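Local coordinates for protein putative modification methylase (PDB 2ZIE) that probably transfers a methyl group from S-adenosyl-L-methionine to the N4 atom of cytosine in DNA, as a member of the N(4)/N(6)-methyltransferase family, at residues D118-C123 and L171-P176; P133-K138 and T165-I170; Q203-I208 and E226-M231. All blocks are in the same frame, centred on the assembly; numbering follows the deposited sequence.

Contact 1 (D118-C123 and L171-P176); sequences DIQVRC and LMQRKP
Gln120 and Leu171 bring helix 118-123 and strand 171-174 together on axes that run almost parallel, 6° apart, with a closest approach of 9.6 Å. At that spacing the interval is filled from both sides, and no direct hydrogen bond joins the two segments. Leu171 fills much of it, dividing its two methyls between successive helix residues. Its CG stands anti to the carbonyl carbon (chi1 -63°), which sends the isobutyl group across to the helix. There CD1 packs 3.8 Å from Ile119 CB and about as near the CG2 branch, while CD2 lies against the aliphatic part of Gln120, 3.5 Å from its CG. One turn further on, Cys123 meets the stem of Gln173, with SG 3.9 Å from Gln173 CG. The polar end of Gln120 turns to other partners: NE2 donates a hydrogen bond to Asn130 and a weak one to a water. That water also accepts the backbone N-H of Met172, a selenomethionine, at 2.8 Å from Met172 N, forming a slender polar link beside the apolar core. The contact is thus a helix laid along a strand of the methyltransferase sheet, all its touching residues buried. On the helix, Ile119 and Cys123 also touch Trp80 of helix 64-86, Ile119 reaches Ile95 and Val97 of strand 91-102, and Asp118 forms a salt bridge with Arg124 of the second subunit. Strand 167-174 is itself flanked in the sheet by strands 91-102 and 129-137, and helix 115-125 lies between this part of the sheet, helix 64-86 and the dimer partner.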
loop_
_atom_site.group_PDB
_atom_site.type_symbol
_atom_site.label_atom_id
_atom_site.label_comp_id
_atom_site.label_asym_id
_atom_site.label_seq_id
_atom_site.Cartn_x
_atom_site.Cartn_y
_atom_site.Cartn_z
ATOM N N ASP A 118 -7.853 -2.131 0.468
ATOM C CA ASP A 118 -9.231 -2.311 0.877
ATOM C C ASP A 118 -9.369 -2.705 2.322
ATOM O O ASP A 118 -10.265 -2.221 3.006
ATOM C CB ASP A 118 -9.922 -3.334 -0.013
ATOM C CG ASP A 118 -10.409 -2.721 -1.298
ATOM O OD1 ASP A 118 -11.242 -1.795 -1.211
ATOM O OD2 ASP A 118 -9.956 -3.148 -2.380
ATOM N N ILE A 119 -8.485 -3.578 2.796
ATOM C CA ILE A 119 -8.545 -3.985 4.188
ATOM C C ILE A 119 -8.226 -2.788 5.087
ATOM O O ILE A 119 -8.880 -2.587 6.110
ATOM C CB ILE A 119 -7.571 -5.124 4.473
ATOM C CG1 ILE A 119 -7.986 -6.355 3.674
ATOM C CG2 ILE A 119 -7.560 -5.446 5.959
ATOM C CD1 ILE A 119 -7.046 -7.516 3.819
ATOM N N GLN A 120 -7.248 -1.977 4.689
ATOM C CA GLN A 120 -6.864 -0.814 5.484
ATOM C C GLN A 120 -8.029 0.134 5.689
ATOM O O GLN A 120 -8.329 0.526 6.820
ATOM C CB GLN A 120 -5.713 -0.047 4.824
ATOM C CG GLN A 120 -4.337 -0.545 5.207
ATOM C CD GLN A 120 -3.220 0.353 4.699
ATOM O OE1 GLN A 120 -3.031 0.510 3.500
ATOM N NE2 GLN A 120 -2.474 0.940 5.618
ATOM N N VAL A 121 -8.672 0.504 4.583
ATOM C CA VAL A 121 -9.797 1.418 4.614
ATOM C C VAL A 121 -10.962 0.845 5.413
ATOM O O VAL A 121 -11.520 1.511 6.283
ATOM C CB VAL A 121 -10.265 1.735 3.200
ATOM C CG1 VAL A 121 -11.505 2.611 3.256
ATOM C CG2 VAL A 121 -9.155 2.438 2.433
ATOM N N ARG A 122 -11.324 -0.399 5.136
ATOM C CA ARG A 122 -12.427 -1.003 5.856
ATOM C C ARG A 122 -12.147 -1.115 7.356
ATOM O O ARG A 122 -13.072 -1.112 8.164
ATOM C CB ARG A 122 -12.769 -2.362 5.229
ATOM C CG ARG A 122 -13.302 -2.197 3.794
ATOM C CD ARG A 122 -13.204 -3.463 2.972
ATOM N NE ARG A 122 -14.412 -4.262 3.094
ATOM C CZ ARG A 122 -15.531 -4.043 2.411
ATOM N NH1 ARG A 122 -15.606 -3.046 1.543
ATOM N NH2 ARG A 122 -16.576 -4.825 2.609
ATOM N N CYS A 123 -10.878 -1.192 7.740
ATOM C CA CYS A 123 -10.545 -1.281 9.155
ATOM C C CYS A 123 -10.756 0.055 9.852
ATOM O O CYS A 123 -11.010 0.110 11.058
ATOM C CB CYS A 123 -9.101 -1.737 9.345
ATOM S SG CYS A 123 -8.916 -3.504 9.281
ATOM N N LEU A 171 0.036 -5.323 7.137
ATOM C CA LEU A 171 -0.826 -4.282 7.664
ATOM C C LEU A 171 -0.814 -4.254 9.173
ATOM O O LEU A 171 -0.718 -5.289 9.829
ATOM C CB LEU A 171 -2.257 -4.471 7.158
ATOM C CG LEU A 171 -2.429 -4.344 5.646
ATOM C CD1 LEU A 171 -3.917 -4.423 5.288
ATOM C CD2 LEU A 171 -1.829 -3.021 5.176
HETATM N N MSE A 172 -0.926 -3.053 9.718
HETATM C CA MSE A 172 -0.915 -2.870 11.151
HETATM C C MSE A 172 -2.061 -1.988 11.622
HETATM O O MSE A 172 -2.096 -0.789 11.344
HETATM C CB MSE A 172 0.398 -2.245 11.562
HETATM C CG MSE A 172 0.974 -2.921 12.742
HETATM SE SE MSE A 172 2.645 -3.791 12.225
HETATM C CE MSE A 172 3.811 -2.287 12.854
ATOM N N GLN A 173 -2.985 -2.583 12.364
ATOM C CA GLN A 173 -4.148 -1.858 12.847
ATOM C C GLN A 173 -4.187 -1.910 14.353
ATOM O O GLN A 173 -4.223 -2.979 14.959
ATOM C CB GLN A 173 -5.418 -2.467 12.252
ATOM C CG GLN A 173 -5.389 -2.533 10.739
ATOM C CD GLN A 173 -5.239 -1.166 10.110
ATOM O OE1 GLN A 173 -4.400 -0.965 9.233
ATOM N NE2 GLN A 173 -6.054 -0.216 10.555
ATOM N N ARG A 174 -4.190 -0.735 14.956
ATOM C CA ARG A 174 -4.174 -0.643 16.398
ATOM C C ARG A 174 -5.506 -0.254 17.019
ATOM O O ARG A 174 -6.243 0.566 16.483
ATOM C CB ARG A 174 -3.096 0.363 16.801
ATOM C CG ARG A 174 -2.936 0.582 18.281
ATOM C CD ARG A 174 -1.748 1.481 18.540
ATOM N NE ARG A 174 -1.450 1.528 19.965
ATOM C CZ ARG A 174 -2.122 2.258 20.853
ATOM N NH1 ARG A 174 -3.141 3.023 20.465
ATOM N NH2 ARG A 174 -1.787 2.203 22.139
ATOM N N LYS A 175 -5.811 -0.867 18.154
ATOM C CA LYS A 175 -7.025 -0.541 18.888
ATOM C C LYS A 175 -6.635 0.544 19.888
ATOM O O LYS A 175 -5.728 0.360 20.701
ATOM C CB LYS A 175 -7.551 -1.756 19.641
ATOM C CG LYS A 175 -8.864 -1.493 20.319
ATOM C CD LYS A 175 -9.366 -2.718 21.046
ATOM C CE LYS A 175 -10.690 -2.429 21.730
ATOM N NZ LYS A 175 -11.211 -3.644 22.397
ATOM N N PRO A 176 -7.300 1.701 19.827
ATOM C CA PRO A 176 -6.983 2.796 20.753
ATOM C C PRO A 176 -7.635 2.615 22.116
ATOM O O PRO A 176 -8.257 1.589 22.383
ATOM C CB PRO A 176 -7.521 4.016 20.021
ATOM C CG PRO A 176 -8.754 3.466 19.364
ATOM C CD PRO A 176 -8.285 2.129 18.818
HETATM O O HOH W 1 -1.041 -0.779 8.066
#

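Contact 2 (P133-K138 and T165-I170); sequences PIIWHK and TEIEYI
Ile170, Glu168 and Trp136 bury the most surface where strands 133-137 and 167-170 run antiparallel. Ile170 is gripped at its backbone by a hydrogen-bonded pair with Ile134, its N donating to Ile134 O at 2.8 Å almost straight down the carbonyl. Above this pair the two isoleucines cross, with Ile170 CB 3.9 Å from Ile134 CB and Ile170 CD1 reaching on toward Trp136 CB. Glu168 and Trp136 form the next hydrogen-bonded pair, and their side chains lie alongside each other on the same face as the isoleucines. Trp136 CG is anti to the backbone N (chi1 175°), an orientation that lays the benzo edge of the indole beside Glu168: CE3 is 3.6 Å from Glu168 CB, and the carboxylate is turned 66° from the ring. Lys138 covers one indole face with its CG and ends in a salt bridge, NZ to Glu168 OE2, at 3.1 Å. On the other face of the sheet, His137 NE2 donates to Glu166 OE1 at 2.9 Å, the carboxylate oxygen lying near the imidazole plane. Trp136 NE1 donates to Ile208 O. Strand 167-174, antiparallel to both strand 129-137 and strand 91-102, corresponds to the inserted reversed strand of the methyltransferase fold; strand 204-205 extends the sheet beyond strand 129-137, and helix 222-232 packs on Ile170 and Trp136 through Leu224.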
loop_
_atom_site.group_PDB
_atom_site.type_symbol
_atom_site.label_atom_id
_atom_site.label_comp_id
_atom_site.label_asym_id
_atom_site.label_seq_id
_atom_site.Cartn_x
_atom_site.Cartn_y
_atom_site.Cartn_z
ATOM N N PRO A 133 2.445 0.363 7.513
ATOM C CA PRO A 133 2.673 -1.058 7.258
ATOM C C PRO A 133 4.134 -1.349 6.949
ATOM O O PRO A 133 4.897 -0.457 6.609
ATOM C CB PRO A 133 1.768 -1.322 6.068
ATOM C CG PRO A 133 1.959 -0.058 5.268
ATOM C CD PRO A 133 1.901 1.034 6.319
ATOM N N ILE A 134 4.519 -2.605 7.096
ATOM C CA ILE A 134 5.865 -3.019 6.785
ATOM C C ILE A 134 5.736 -3.699 5.437
ATOM O O ILE A 134 4.769 -4.425 5.181
ATOM C CB ILE A 134 6.407 -4.022 7.811
ATOM C CG1 ILE A 134 6.610 -3.322 9.150
ATOM C CG2 ILE A 134 7.734 -4.608 7.331
ATOM C CD1 ILE A 134 7.052 -4.250 10.257
ATOM N N ILE A 135 6.698 -3.439 4.564
ATOM C CA ILE A 135 6.689 -4.042 3.248
ATOM C C ILE A 135 7.567 -5.282 3.264
ATOM O O ILE A 135 8.754 -5.213 3.573
ATOM C CB ILE A 135 7.197 -3.066 2.159
ATOM C CG1 ILE A 135 6.106 -2.065 1.782
ATOM C CG2 ILE A 135 7.527 -3.841 0.887
ATOM C CD1 ILE A 135 5.524 -1.336 2.904
ATOM N N TRP A 136 6.967 -6.423 2.964
ATOM C CA TRP A 136 7.714 -7.660 2.916
ATOM C C TRP A 136 8.148 -7.899 1.478
ATOM O O TRP A 136 7.340 -8.237 0.613
ATOM C CB TRP A 136 6.864 -8.836 3.405
ATOM C CG TRP A 136 7.549 -10.174 3.261
ATOM C CD1 TRP A 136 8.887 -10.424 3.373
ATOM C CD2 TRP A 136 6.919 -11.446 3.078
ATOM N NE1 TRP A 136 9.128 -11.771 3.281
ATOM C CE2 TRP A 136 7.940 -12.423 3.100
ATOM C CE3 TRP A 136 5.589 -11.858 2.903
ATOM C CZ2 TRP A 136 7.673 -13.795 2.955
ATOM C CZ3 TRP A 136 5.321 -13.225 2.758
ATOM C CH2 TRP A 136 6.364 -14.173 2.786
ATOM N N HIS A 137 9.429 -7.696 1.216
ATOM C CA HIS A 137 9.929 -7.919 -0.118
ATOM C C HIS A 137 10.241 -9.403 -0.244
ATOM O O HIS A 137 11.345 -9.823 0.061
ATOM C CB HIS A 137 11.180 -7.093 -0.355
ATOM C CG HIS A 137 11.512 -6.929 -1.799
ATOM N ND1 HIS A 137 12.560 -6.155 -2.239
ATOM C CD2 HIS A 137 10.929 -7.443 -2.908
ATOM C CE1 HIS A 137 12.610 -6.197 -3.557
ATOM N NE2 HIS A 137 11.631 -6.973 -3.987
ATOM N N LYS A 138 9.250 -10.182 -0.674
ATOM C CA LYS A 138 9.374 -11.626 -0.841
ATOM C C LYS A 138 10.361 -12.017 -1.925
ATOM O O LYS A 138 11.291 -12.785 -1.695
ATOM C CB LYS A 138 8.043 -12.246 -1.253
ATOM C CG LYS A 138 6.890 -12.023 -0.346
ATOM C CD LYS A 138 5.696 -12.816 -0.854
ATOM C CE LYS A 138 5.999 -14.309 -0.843
ATOM N NZ LYS A 138 4.789 -15.134 -1.130
ATOM N N THR A 165 4.719 -8.784 -9.382
ATOM C CA THR A 165 4.624 -8.648 -7.943
ATOM C C THR A 165 5.875 -9.147 -7.218
ATOM O O THR A 165 6.402 -10.216 -7.507
ATOM C CB THR A 165 3.409 -9.395 -7.406
ATOM O OG1 THR A 165 2.236 -8.870 -8.026
ATOM C CG2 THR A 165 3.297 -9.220 -5.905
ATOM N N GLU A 166 6.344 -8.359 -6.268
ATOM C CA GLU A 166 7.528 -8.718 -5.513
ATOM C C GLU A 166 7.279 -8.561 -4.022
ATOM O O GLU A 166 8.085 -8.984 -3.200
ATOM C CB GLU A 166 8.679 -7.799 -5.890
ATOM C CG GLU A 166 9.081 -7.826 -7.330
ATOM C CD GLU A 166 10.169 -6.816 -7.620
ATOM O OE1 GLU A 166 11.110 -6.734 -6.815
ATOM O OE2 GLU A 166 10.091 -6.102 -8.648
ATOM N N ILE A 167 6.147 -7.969 -3.671
ATOM C CA ILE A 167 5.876 -7.696 -2.275
ATOM C C ILE A 167 4.534 -8.117 -1.729
ATOM O O ILE A 167 3.589 -8.390 -2.459
ATOM C CB ILE A 167 5.970 -6.181 -2.004
ATOM C CG1 ILE A 167 4.733 -5.493 -2.602
ATOM C CG2 ILE A 167 7.262 -5.618 -2.601
ATOM C CD1 ILE A 167 4.610 -4.038 -2.315
ATOM N N GLU A 168 4.475 -8.130 -0.407
ATOM C CA GLU A 168 3.259 -8.414 0.324
ATOM C C GLU A 168 3.233 -7.321 1.373
ATOM O O GLU A 168 4.280 -6.807 1.752
ATOM C CB GLU A 168 3.302 -9.792 0.967
ATOM C CG GLU A 168 2.810 -10.879 0.045
ATOM C CD GLU A 168 2.450 -12.137 0.789
ATOM O OE1 GLU A 168 1.814 -12.022 1.852
ATOM O OE2 GLU A 168 2.788 -13.237 0.315
ATOM N N TYR A 169 2.047 -6.932 1.819
ATOM C CA TYR A 169 1.950 -5.880 2.816
ATOM C C TYR A 169 1.702 -6.460 4.193
ATOM O O TYR A 169 0.934 -7.411 4.342
ATOM C CB TYR A 169 0.815 -4.918 2.469
ATOM C CG TYR A 169 0.876 -4.370 1.066
ATOM C CD1 TYR A 169 0.561 -5.171 -0.033
ATOM C CD2 TYR A 169 1.268 -3.058 0.828
ATOM C CE1 TYR A 169 0.634 -4.678 -1.337
ATOM C CE2 TYR A 169 1.351 -2.556 -0.477
ATOM C CZ TYR A 169 1.034 -3.372 -1.550
ATOM O OH TYR A 169 1.130 -2.886 -2.836
ATOM N N ILE A 170 2.384 -5.918 5.198
ATOM C CA ILE A 170 2.150 -6.363 6.565
ATOM C C ILE A 170 1.358 -5.213 7.185
ATOM O O ILE A 170 1.928 -4.234 7.663
ATOM C CB ILE A 170 3.455 -6.588 7.343
ATOM C CG1 ILE A 170 4.252 -7.719 6.692
ATOM C CG2 ILE A 170 3.138 -6.963 8.788
ATOM C CD1 ILE A 170 5.554 -8.034 7.395
#

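Contact 3 (Q203-I208 and E226-M231); sequences QIWDDI and ERLVRM
The side chains of Trp205 and Arg227 run antiparallel to each other, the arginine chain lying over one face of the indole. Arg227 stays extended from CG to NE, and this carries its CD over the six-membered ring as a CH-pi contact, 3.8 Å from the centroid. Further along, the guanidinium makes a cation-pi contact, with CZ 4.5 Å from the centroid of the five-membered ring. It does not lie flat on the indole: the two planes are 74° apart, so NH1 dips toward the ring and comes 3.3 Å from Trp205 CG. Ile208 covers a face of the guanidinium, its CD1 methyl 3.4 Å from Arg227 CZ. Asp207 meets the edge of the guanidinium, near its plane, and supplies the countercharge in a salt bridge. The weak bond from Arg227 NH1 to Asp207 OD2 measures 3.1 Å, whereas the model places NH2 doubtfully close to the carboxylate. Met231, a selenomethionine, stands at the indole edge in a Met-aromatic contact, SE 3.5 Å from Trp205 CZ2. Leu228 adds its CD2 methyl 3.7 Å from Trp205 CH2. The indole NE1 is held by the carbonyl of Phe200, which helps to fix the rotation of the ring. Replacing Trp205 with an alanine would probably leave Arg227 without its aromatic floor, open a gap before Leu228 and Met231, and set the guanidinium freer to turn. An arginine held over an indole and paired with an aspartate combines a salt bridge with a cation-pi contact; here it fastens helix 222-232 to strand 204-205 of the Rossmann-like methyltransferase sheet, with Leu228 near the S-adenosyl-L-methionine site.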
loop_
_atom_site.group_PDB
_atom_site.type_symbol
_atom_site.label_atom_id
_atom_site.label_comp_id
_atom_site.label_asym_id
_atom_site.label_seq_id
_atom_site.Cartn_x
_atom_site.Cartn_y
_atom_site.Cartn_z
ATOM N N GLN A 203 10.875 -0.224 7.861
ATOM C CA GLN A 203 9.712 -0.381 7.017
ATOM C C GLN A 203 9.770 -1.453 5.906
ATOM O O GLN A 203 8.726 -1.933 5.477
ATOM C CB GLN A 203 9.303 0.983 6.463
ATOM C CG GLN A 203 7.942 0.954 5.815
ATOM C CD GLN A 203 7.254 2.300 5.804
ATOM O OE1 GLN A 203 7.906 3.334 5.715
ATOM N NE2 GLN A 203 5.923 2.293 5.874
ATOM N N ILE A 204 10.957 -1.843 5.449
ATOM C CA ILE A 204 11.048 -2.881 4.413
ATOM C C ILE A 204 11.836 -4.092 4.916
ATOM O O ILE A 204 12.955 -3.945 5.392
ATOM C CB ILE A 204 11.809 -2.423 3.128
ATOM C CG1 ILE A 204 11.365 -1.044 2.659
ATOM C CG2 ILE A 204 11.588 -3.439 2.022
ATOM C CD1 ILE A 204 10.015 -1.017 2.070
ATOM N N TRP A 205 11.257 -5.285 4.814
ATOM C CA TRP A 205 11.965 -6.494 5.199
ATOM C C TRP A 205 12.334 -7.220 3.918
ATOM O O TRP A 205 11.454 -7.617 3.152
ATOM C CB TRP A 205 11.099 -7.419 6.034
ATOM C CG TRP A 205 10.915 -6.991 7.440
ATOM C CD1 TRP A 205 11.530 -5.953 8.071
ATOM C CD2 TRP A 205 10.008 -7.559 8.387
ATOM N NE1 TRP A 205 11.056 -5.832 9.353
ATOM C CE2 TRP A 205 10.120 -6.806 9.574
ATOM C CE3 TRP A 205 9.107 -8.634 8.346
ATOM C CZ2 TRP A 205 9.363 -7.087 10.716
ATOM C CZ3 TRP A 205 8.355 -8.917 9.477
ATOM C CH2 TRP A 205 8.489 -8.142 10.650
ATOM N N ASP A 206 13.627 -7.397 3.680
ATOM C CA ASP A 206 14.062 -8.088 2.473
ATOM C C ASP A 206 14.984 -9.256 2.764
ATOM O O ASP A 206 15.593 -9.802 1.851
ATOM C CB ASP A 206 14.785 -7.132 1.536
ATOM C CG ASP A 206 16.065 -6.602 2.133
ATOM O OD1 ASP A 206 16.597 -7.233 3.073
ATOM O OD2 ASP A 206 16.548 -5.555 1.655
ATOM N N ASP A 207 15.080 -9.632 4.031
ATOM C CA ASP A 207 15.941 -10.726 4.448
ATOM C C ASP A 207 15.190 -12.006 4.796
ATOM O O ASP A 207 15.761 -12.932 5.367
ATOM C CB ASP A 207 16.796 -10.290 5.642
ATOM C CG ASP A 207 15.968 -9.706 6.796
ATOM O OD1 ASP A 207 16.562 -9.456 7.869
ATOM O OD2 ASP A 207 14.743 -9.486 6.645
ATOM N N ILE A 208 13.907 -12.059 4.464
ATOM C CA ILE A 208 13.115 -13.246 4.726
ATOM C C ILE A 208 12.618 -13.756 3.379
ATOM O O ILE A 208 11.591 -13.309 2.869
ATOM C CB ILE A 208 11.917 -12.938 5.625
ATOM C CG1 ILE A 208 12.403 -12.384 6.966
ATOM C CG2 ILE A 208 11.098 -14.198 5.838
ATOM C CD1 ILE A 208 11.287 -12.027 7.928
ATOM N N GLU A 226 7.626 -14.995 13.781
ATOM C CA GLU A 226 8.354 -14.841 15.023
ATOM C C GLU A 226 8.701 -13.384 15.259
ATOM O O GLU A 226 8.546 -12.875 16.365
ATOM C CB GLU A 226 9.613 -15.693 15.007
ATOM C CG GLU A 226 9.307 -17.165 14.994
ATOM C CD GLU A 226 10.512 -18.008 15.309
ATOM O OE1 GLU A 226 10.388 -19.245 15.248
ATOM O OE2 GLU A 226 11.581 -17.440 15.620
ATOM N N ARG A 227 9.161 -12.716 14.209
ATOM C CA ARG A 227 9.503 -11.307 14.307
ATOM C C ARG A 227 8.328 -10.500 14.818
ATOM O O ARG A 227 8.473 -9.672 15.727
ATOM C CB ARG A 227 9.895 -10.737 12.946
ATOM C CG ARG A 227 11.323 -10.952 12.542
ATOM C CD ARG A 227 11.673 -10.085 11.350
ATOM N NE ARG A 227 12.869 -10.600 10.699
ATOM C CZ ARG A 227 13.467 -10.036 9.660
ATOM N NH1 ARG A 227 12.985 -8.920 9.131
ATOM N NH2 ARG A 227 14.551 -10.593 9.154
ATOM N N LEU A 228 7.167 -10.730 14.216
ATOM C CA LEU A 228 5.974 -9.995 14.588
ATOM C C LEU A 228 5.574 -10.262 16.044
ATOM O O LEU A 228 5.219 -9.333 16.781
ATOM C CB LEU A 228 4.834 -10.329 13.610
ATOM C CG LEU A 228 5.047 -9.830 12.169
ATOM C CD1 LEU A 228 3.940 -10.318 11.270
ATOM C CD2 LEU A 228 5.085 -8.313 12.149
ATOM N N VAL A 229 5.648 -11.523 16.462
ATOM C CA VAL A 229 5.308 -11.878 17.825
ATOM C C VAL A 229 6.216 -11.110 18.780
ATOM O O VAL A 229 5.741 -10.439 19.696
ATOM C CB VAL A 229 5.465 -13.405 18.066
ATOM C CG1 VAL A 229 5.394 -13.724 19.555
ATOM C CG2 VAL A 229 4.359 -14.164 17.336
ATOM N N ARG A 230 7.522 -11.191 18.542
ATOM C CA ARG A 230 8.509 -10.526 19.394
ATOM C C ARG A 230 8.431 -8.997 19.383
ATOM O O ARG A 230 8.833 -8.348 20.337
ATOM C CB ARG A 230 9.924 -10.970 19.004
ATOM C CG ARG A 230 10.182 -12.457 19.154
ATOM C CD ARG A 230 11.532 -12.837 18.584
ATOM N NE ARG A 230 12.633 -12.226 19.319
ATOM C CZ ARG A 230 13.884 -12.154 18.874
ATOM N NH1 ARG A 230 14.202 -12.658 17.690
ATOM N NH2 ARG A 230 14.818 -11.573 19.606
HETATM N N MSE A 231 7.909 -8.422 18.310
HETATM C CA MSE A 231 7.795 -6.976 18.204
HETATM C C MSE A 231 6.536 -6.397 18.801
HETATM O O MSE A 231 6.552 -5.278 19.295
HETATM C CB MSE A 231 7.835 -6.547 16.741
HETATM C CG MSE A 231 9.101 -6.906 16.059
HETATM SE SE MSE A 231 8.817 -6.709 14.117
HETATM C CE MSE A 231 8.790 -4.694 14.004
#

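Along the chain, helix 118-123 opens contact 1, and segment 133-138 then opens contact 2. The latter closes first, when the chain returns through 165-170, and the same strand runs straight on into 171-176 to close contact 1; contact 2 therefore nests within contact 1, and the two meet where Leu171 CD2 lies 4.1 Å from Pro133 CB. Contact 3 follows in series, closing the short excursion from strand 204-205 to helix 222-232, and crosses neither of the others. Strand 204-205 pairs in parallel with strand 129-137, probably through Ile135 N to Gln203 O. Contacts 1 and 3 tie helices 115-125 and 222-232 to one mixed sheet, and contact 2 pairs two of its strands.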